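Local coordinates for protein citrate synthase (Metallosphaera sedula, PDB 6ABW) that binds acetyl-CoA and probably catalyses its condensation with oxaloacetate and water to give citrate and CoA in the tricarboxylic acid cycle, at residues G43-I47 / E48-E52; T54-E57 / E58-L62. One frame throughout, in Å; residues are numbered along the deposited sequence.

Interaction 1: G43-I47 / E48-E52; sequences GGYDI and EDLVE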
ATOM      1  N   GLY A  43     -17.231  14.854 -13.983  1.00 13.69           N
ATOM      2  CA  GLY A  43     -17.267  14.831 -15.435  1.00 15.39           C
ATOM      3  C   GLY A  43     -18.238  15.894 -16.011  1.00 14.70           C
ATOM      4  O   GLY A  43     -18.908  15.657 -17.016  1.00 16.85           O
ATOM      5  N   GLY A  44     -18.374  16.987 -15.291  1.00 15.59           N
ATOM      6  CA  GLY A  44     -19.239  18.138 -15.654  1.00 14.78           C
ATOM      7  C   GLY A  44     -20.654  18.099 -15.128  1.00 15.54           C
ATOM      8  O   GLY A  44     -21.403  19.108 -15.246  1.00 15.26           O
ATOM      9  N   TYR A  45     -21.051  16.975 -14.507  1.00 13.82           N
ATOM     10  CA  TYR A  45     -22.357  16.813 -14.014  1.00 14.00           C
ATOM     11  C   TYR A  45     -22.404  17.128 -12.494  1.00 16.06           C
ATOM     12  O   TYR A  45     -21.607  16.582 -11.719  1.00 12.22           O
ATOM     13  CB  TYR A  45     -22.854  15.386 -14.242  1.00 15.27           C
ATOM     14  CG  TYR A  45     -22.978  15.005 -15.675  1.00 15.65           C
ATOM     15  CD1 TYR A  45     -24.006  15.564 -16.456  1.00 17.00           C
ATOM     16  CD2 TYR A  45     -22.123  14.091 -16.269  1.00 16.80           C
ATOM     17  CE1 TYR A  45     -24.193  15.189 -17.755  1.00 16.96           C
ATOM     18  CE2 TYR A  45     -22.312  13.687 -17.589  1.00 16.90           C
ATOM     19  CZ  TYR A  45     -23.344  14.288 -18.334  1.00 18.16           C
ATOM     20  OH  TYR A  45     -23.566  13.921 -19.646  1.00 16.76           O
ATOM     21  N   ASP A  46     -23.297  18.031 -12.091  1.00 14.60           N
ATOM     22  CA  ASP A  46     -23.424  18.432 -10.690  1.00 15.98           C
ATOM     23  C   ASP A  46     -23.781  17.220  -9.859  1.00 13.97           C
ATOM     24  O   ASP A  46     -24.620  16.411 -10.241  1.00 13.47           O
ATOM     25  CB  ASP A  46     -24.513  19.494 -10.544  1.00 22.14           C
ATOM     26  CG  ASP A  46     -24.028  20.904 -10.867  1.00 33.49           C
ATOM     27  OD1 ASP A  46     -23.041  21.411 -10.254  1.00 45.00           O
ATOM     28  OD2 ASP A  46     -24.663  21.564 -11.718  1.00 50.40           O
ATOM     29  N   ILE A  47     -23.197  17.133  -8.680  1.00 14.38           N
ATOM     30  CA  ILE A  47     -23.451  15.951  -7.823  1.00 13.96           C
ATOM     31  C   ILE A  47     -24.914  15.773  -7.495  1.00 14.35           C
ATOM     32  O   ILE A  47     -25.385  14.640  -7.473  1.00 11.65           O
ATOM     33  CB  ILE A  47     -22.579  15.997  -6.520  1.00 15.23           C
ATOM     34  CG1 ILE A  47     -22.729  14.738  -5.715  1.00 16.81           C
ATOM     35  CG2 ILE A  47     -22.881  17.176  -5.643  1.00 16.15           C
ATOM     36  CD1 ILE A  47     -22.000  13.541  -6.295  1.00 17.07           C
ATOM     37  N   GLU A  48     -25.655  16.850  -7.257  1.00 12.50           N
ATOM     38  CA  GLU A  48     -27.096  16.759  -6.947  1.00 15.57           C
ATOM     39  C   GLU A  48     -27.893  16.077  -8.082  1.00 14.14           C
ATOM     40  O   GLU A  48     -28.792  15.251  -7.829  1.00 14.48           O
ATOM     41  CB  GLU A  48     -27.631  18.176  -6.579  1.00 20.11           C
ATOM     42  CG  GLU A  48     -29.038  18.050  -5.993  1.00 29.64           C
ATOM     43  CD  GLU A  48     -29.743  19.377  -5.716  1.00 36.66           C
ATOM     44  OE1 GLU A  48     -29.046  20.417  -5.631  1.00 49.54           O
ATOM     45  OE2 GLU A  48     -31.012  19.350  -5.602  1.00 42.49           O
ATOM     46  N   ASP A  49     -27.546  16.428  -9.322  1.00 14.54           N
ATOM     47  CA  ASP A  49     -28.172  15.952 -10.587  1.00 14.66           C
ATOM     48  C   ASP A  49     -27.854  14.466 -10.714  1.00 14.98           C
ATOM     49  O   ASP A  49     -28.753  13.631 -11.049  1.00 16.12           O
ATOM     50  CB  ASP A  49     -27.570  16.808 -11.734  1.00 16.67           C
ATOM     51  CG  ASP A  49     -28.404  16.806 -13.095  1.00 24.39           C
ATOM     52  OD1 ASP A  49     -29.554  16.217 -13.179  1.00 24.11           O
ATOM     53  OD2 ASP A  49     -27.824  17.379 -14.072  1.00 27.52           O
ATOM     54  N   LEU A  50     -26.585  14.098 -10.459  1.00 12.65           N
ATOM     55  CA  LEU A  50     -26.254  12.673 -10.530  1.00 13.78           C
ATOM     56  C   LEU A  50     -27.004  11.855  -9.529  1.00 13.50           C
ATOM     57  O   LEU A  50     -27.491  10.712  -9.822  1.00 13.18           O
ATOM     58  CB  LEU A  50     -24.739  12.471 -10.380  1.00 13.25           C
ATOM     59  CG  LEU A  50     -23.955  12.996 -11.567  1.00 13.29           C
ATOM     60  CD1 LEU A  50     -22.484  12.938 -11.202  1.00 14.73           C
ATOM     61  CD2 LEU A  50     -24.269  12.214 -12.860  1.00 14.24           C
ATOM     62  N   VAL A  51     -27.115  12.373  -8.298  1.00 13.58           N
ATOM     63  CA  VAL A  51     -27.756  11.525  -7.257  1.00 12.54           C
ATOM     64  C   VAL A  51     -29.232  11.351  -7.559  1.00 14.93           C
ATOM     65  O   VAL A  51     -29.777  10.238  -7.488  1.00 14.53           O
ATOM     66  CB  VAL A  51     -27.547  12.055  -5.825  1.00 12.67           C
ATOM     67  CG1 VAL A  51     -28.473  11.324  -4.823  1.00 11.79           C
ATOM     68  CG2 VAL A  51     -26.114  11.830  -5.388  1.00 13.24           C
ATOM     69  N   GLU A  52     -29.869  12.455  -7.922  1.00 16.28           N
ATOM     70  CA  GLU A  52     -31.332  12.429  -8.167  1.00 18.13           C
ATOM     71  C   GLU A  52     -31.716  11.604  -9.411  1.00 17.41           C
ATOM     72  O   GLU A  52     -32.700  10.908  -9.358  1.00 16.35           O
ATOM     73  CB  GLU A  52     -31.818  13.840  -8.351  1.00 22.50           C
ATOM     74  CG  GLU A  52     -33.319  13.996  -8.608  1.00 29.64           C
ATOM     75  CD  GLU A  52     -34.254  13.524  -7.488  1.00 34.78           C
ATOM     76  OE1 GLU A  52     -33.789  13.103  -6.391  1.00 34.78           O
ATOM     77  OE2 GLU A  52     -35.488  13.596  -7.731  1.00 41.54           O
TER
HETATM   78  O   HOH W   1     -25.462  18.615 -13.851  1.00 19.53           O

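Interaction 2: T54-E57 / E58-L62; sequences TSFE and EVVHL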
ATOM      1  N   THR A  54     -29.451   9.617 -11.642  1.00 15.79           N
ATOM      2  CA  THR A  54     -28.678   8.478 -12.148  1.00 16.35           C
ATOM      3  C   THR A  54     -28.614   7.374 -11.093  1.00 18.37           C
ATOM      4  O   THR A  54     -29.580   7.093 -10.443  1.00 22.56           O
ATOM      5  CB  THR A  54     -27.318   8.855 -12.778  1.00 16.94           C
ATOM      6  OG1 THR A  54     -26.381   9.150 -11.763  1.00 15.87           O
ATOM      7  CG2 THR A  54     -27.450  10.068 -13.727  1.00 16.29           C
ATOM      8  N   SER A  55     -27.518   6.665 -11.032  1.00 18.50           N
ATOM      9  CA  SER A  55     -27.363   5.493 -10.162  1.00 15.96           C
ATOM     10  C   SER A  55     -25.852   5.283 -10.057  1.00 13.82           C
ATOM     11  O   SER A  55     -25.062   5.831 -10.831  1.00 12.78           O
ATOM     12  CB  SER A  55     -27.970   4.242 -10.756  1.00 18.23           C
ATOM     13  OG  SER A  55     -27.325   3.901 -11.969  1.00 17.70           O
ATOM     14  N   PHE A  56     -25.441   4.503  -9.093  1.00 12.74           N
ATOM     15  CA  PHE A  56     -24.019   4.254  -8.935  1.00 13.08           C
ATOM     16  C   PHE A  56     -23.426   3.605 -10.191  1.00 12.79           C
ATOM     17  O   PHE A  56     -22.363   4.004 -10.646  1.00 11.22           O
ATOM     18  CB  PHE A  56     -23.754   3.402  -7.695  1.00 13.77           C
ATOM     19  CG  PHE A  56     -22.269   3.213  -7.401  1.00 14.11           C
ATOM     20  CD1 PHE A  56     -21.460   4.295  -7.216  1.00 13.92           C
ATOM     21  CD2 PHE A  56     -21.715   1.935  -7.299  1.00 14.32           C
ATOM     22  CE1 PHE A  56     -20.133   4.141  -6.891  1.00 14.45           C
ATOM     23  CE2 PHE A  56     -20.397   1.777  -7.008  1.00 13.85           C
ATOM     24  CZ  PHE A  56     -19.575   2.897  -6.819  1.00 13.88           C
ATOM     25  N   GLU A  57     -24.125   2.624 -10.780  1.00 12.35           N
ATOM     26  CA  GLU A  57     -23.609   1.980 -12.026  1.00 13.03           C
ATOM     27  C   GLU A  57     -23.351   2.981 -13.133  1.00 11.46           C
ATOM     28  O   GLU A  57     -22.338   2.955 -13.813  1.00 11.67           O
ATOM     29  CB  GLU A  57     -24.579   0.925 -12.552  1.00 14.32           C
ATOM     30  CG  GLU A  57     -24.738  -0.264 -11.604  1.00 14.53           C
ATOM     31  CD  GLU A  57     -25.950  -0.223 -10.651  1.00 15.40           C
ATOM     32  OE1 GLU A  57     -26.259   0.855 -10.087  1.00 16.75           O
ATOM     33  OE2 GLU A  57     -26.540  -1.294 -10.366  1.00 17.49           O
ATOM     34  N   GLU A  58     -24.269   3.929 -13.274  1.00 12.16           N
ATOM     35  CA  GLU A  58     -24.075   5.003 -14.225  1.00 13.16           C
ATOM     36  C   GLU A  58     -22.917   5.908 -13.924  1.00 12.91           C
ATOM     37  O   GLU A  58     -22.214   6.296 -14.812  1.00 12.02           O
ATOM     38  CB  GLU A  58     -25.386   5.813 -14.427  1.00 13.95           C
ATOM     39  CG  GLU A  58     -26.482   5.029 -15.157  1.00 16.23           C
ATOM     40  CD  GLU A  58     -27.864   5.730 -15.109  1.00 18.57           C
ATOM     41  OE1 GLU A  58     -28.253   6.350 -16.146  1.00 25.16           O
ATOM     42  OE2 GLU A  58     -28.528   5.754 -14.023  1.00 21.42           O
ATOM     43  N   VAL A  59     -22.682   6.192 -12.644  1.00 12.36           N
ATOM     44  CA  VAL A  59     -21.561   6.975 -12.263  1.00 11.86           C
ATOM     45  C   VAL A  59     -20.219   6.189 -12.401  1.00 10.89           C
ATOM     46  O   VAL A  59     -19.211   6.767 -12.755  1.00 10.81           O
ATOM     47  CB  VAL A  59     -21.771   7.570 -10.813  1.00 12.61           C
ATOM     48  CG1 VAL A  59     -20.500   8.198 -10.301  1.00 13.04           C
ATOM     49  CG2 VAL A  59     -22.881   8.587 -10.789  1.00 13.47           C
ATOM     50  N   VAL A  60     -20.244   4.883 -12.170  1.00 11.68           N
ATOM     51  CA  VAL A  60     -19.075   4.058 -12.482  1.00 11.85           C
ATOM     52  C   VAL A  60     -18.681   4.231 -13.962  1.00 12.41           C
ATOM     53  O   VAL A  60     -17.559   4.514 -14.297  1.00 12.44           O
ATOM     54  CB  VAL A  60     -19.394   2.599 -12.200  1.00 11.51           C
ATOM     55  CG1 VAL A  60     -18.281   1.705 -12.710  1.00 12.17           C
ATOM     56  CG2 VAL A  60     -19.550   2.362 -10.685  1.00 12.49           C
ATOM     57  N   HIS A  61     -19.685   4.143 -14.851  1.00 14.04           N
ATOM     58  CA  HIS A  61     -19.441   4.345 -16.296  1.00 13.32           C
ATOM     59  C   HIS A  61     -18.934   5.738 -16.605  1.00 13.14           C
ATOM     60  O   HIS A  61     -17.980   5.890 -17.350  1.00 13.64           O
ATOM     61  CB  HIS A  61     -20.717   3.970 -17.081  1.00 14.62           C
ATOM     62  CG  HIS A  61     -20.501   3.851 -18.547  1.00 16.91           C
ATOM     63  ND1 HIS A  61     -20.231   4.929 -19.355  1.00 16.38           N
ATOM     64  CD2 HIS A  61     -20.346   2.745 -19.327  1.00 18.71           C
ATOM     65  CE1 HIS A  61     -19.985   4.510 -20.584  1.00 18.16           C
ATOM     66  NE2 HIS A  61     -20.038   3.186 -20.590  1.00 18.01           N
ATOM     67  N   LEU A  62     -19.488   6.769 -15.978  1.00 12.58           N
ATOM     68  CA  LEU A  62     -19.010   8.126 -16.156  1.00 13.12           C
ATOM     69  C   LEU A  62     -17.583   8.339 -15.752  1.00 13.01           C
ATOM     70  O   LEU A  62     -16.826   8.988 -16.460  1.00 14.05           O
ATOM     71  CB  LEU A  62     -19.944   9.079 -15.365  1.00 14.15           C
ATOM     72  CG  LEU A  62     -19.566  10.527 -15.256  1.00 16.84           C
ATOM     73  CD1 LEU A  62     -19.649  11.139 -16.652  1.00 17.01           C
ATOM     74  CD2 LEU A  62     -20.514  11.195 -14.231  1.00 16.63           C
TER

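Interaction 1: G43-I47 / E48-E52
Y45 and L50 meet where a short strand turns into a helix. L50 has its CG opposite its own carbonyl carbon (chi1 -69°), which brings the branched end back over the preceding strand: CD2 lies 3.7 Å from Y45 CB, and CD1 is 3.8 Å from Y45 O. The two side chains cross at about a right angle, and the Y45 ring packs on L62 of the same chain and on D382 of the second subunit. D46 holds the N-cap position of helix 47-53, at the exit of the last strand of a three-stranded antiparallel sheet, yet its carboxylate makes no capping bond. Its OD2 instead forms a salt bridge with K380 of the second subunit. The carboxylate of D49, three residues on, is linked to the N-cap backbone through a water, which donates to D49 OD2 at 2.7 Å and accepts from D46 N at 2.9 Å. The other oxygen of D49, OD1, is bonded to H53 ND1. The D46 carbonyl serves as the first helical acceptor, with D46 O taking L50 N at 3.0 Å and D49 N in a weaker bond. I47 directs CG1 away from its backbone N (chi1 -174°), with CG1 4.5 Å from V51 CG2, and both residues pack on I190 and I282.

Interaction 2: T54-E57 / E58-L62
T54 and S55 both lie against the carboxylate of E58, at the start of helix 56-65, where S55 is the N-cap. T54 brings CB to 3.6 Å from E58 OE2, while its hydroxyl, bonded to L50 O of the helix before, touches V59 CG2 at 3.7 Å from OG1, the two side chains crossing at about a right angle. S55 follows with OG set between its own backbone N and carbonyl carbon (chi1 62°), a rotamer that turns the oxygen to the helix end. There it accepts from E58 N in a long, weak, but nearly straight capping bond of 3.3 Å. The reciprocal half of a capping box is not made: E58 OE2 comes near S55 N but at a poor angle, and stands 3.0 Å from S55 OG, a hydrogen bond that is possible though unsettled, since the same proton has another acceptor within reach. The other oxygen, E58 OE1, forms a salt bridge with R389 of the second subunit, so the carboxylate joins the dimer partner while lying beside the helix start. S55 O then accepts V59 N at 3.0 Å. F56 has CG anti to its backbone N (chi1 -175°), which puts the ring beside V60, whose CG2 sits over one face in a CH-pi contact, 3.9 Å from the ring centroid and 14° off the normal. E57 is buried, its chain bent at the second torsion; its OE2 accepts from F164 N and also bonds a glycerol. Its carbonyl continues the helix, with E57 O taking H61 N at 3.1 Å.

In the fold
The two contacts show how a chain can begin one helix, end it and begin the next within twenty residues. From the N-terminal side, interaction 1 turns the last strand of the small antiparallel sheet into helix 47-53; T54 then leaves that helix, and interaction 2 opens helix 56-65. They stand in series, neither enclosing nor crossing the other, and each closes only a local turn. Their centres are about 10 Å apart, and they touch directly through L62, whose CD1 packs 3.8 Å from Y45 CE2. Helix 179-191 packs against both, and the C-terminal end of the second subunit reaches across both, tying the sheet and the helix pair to the dimer.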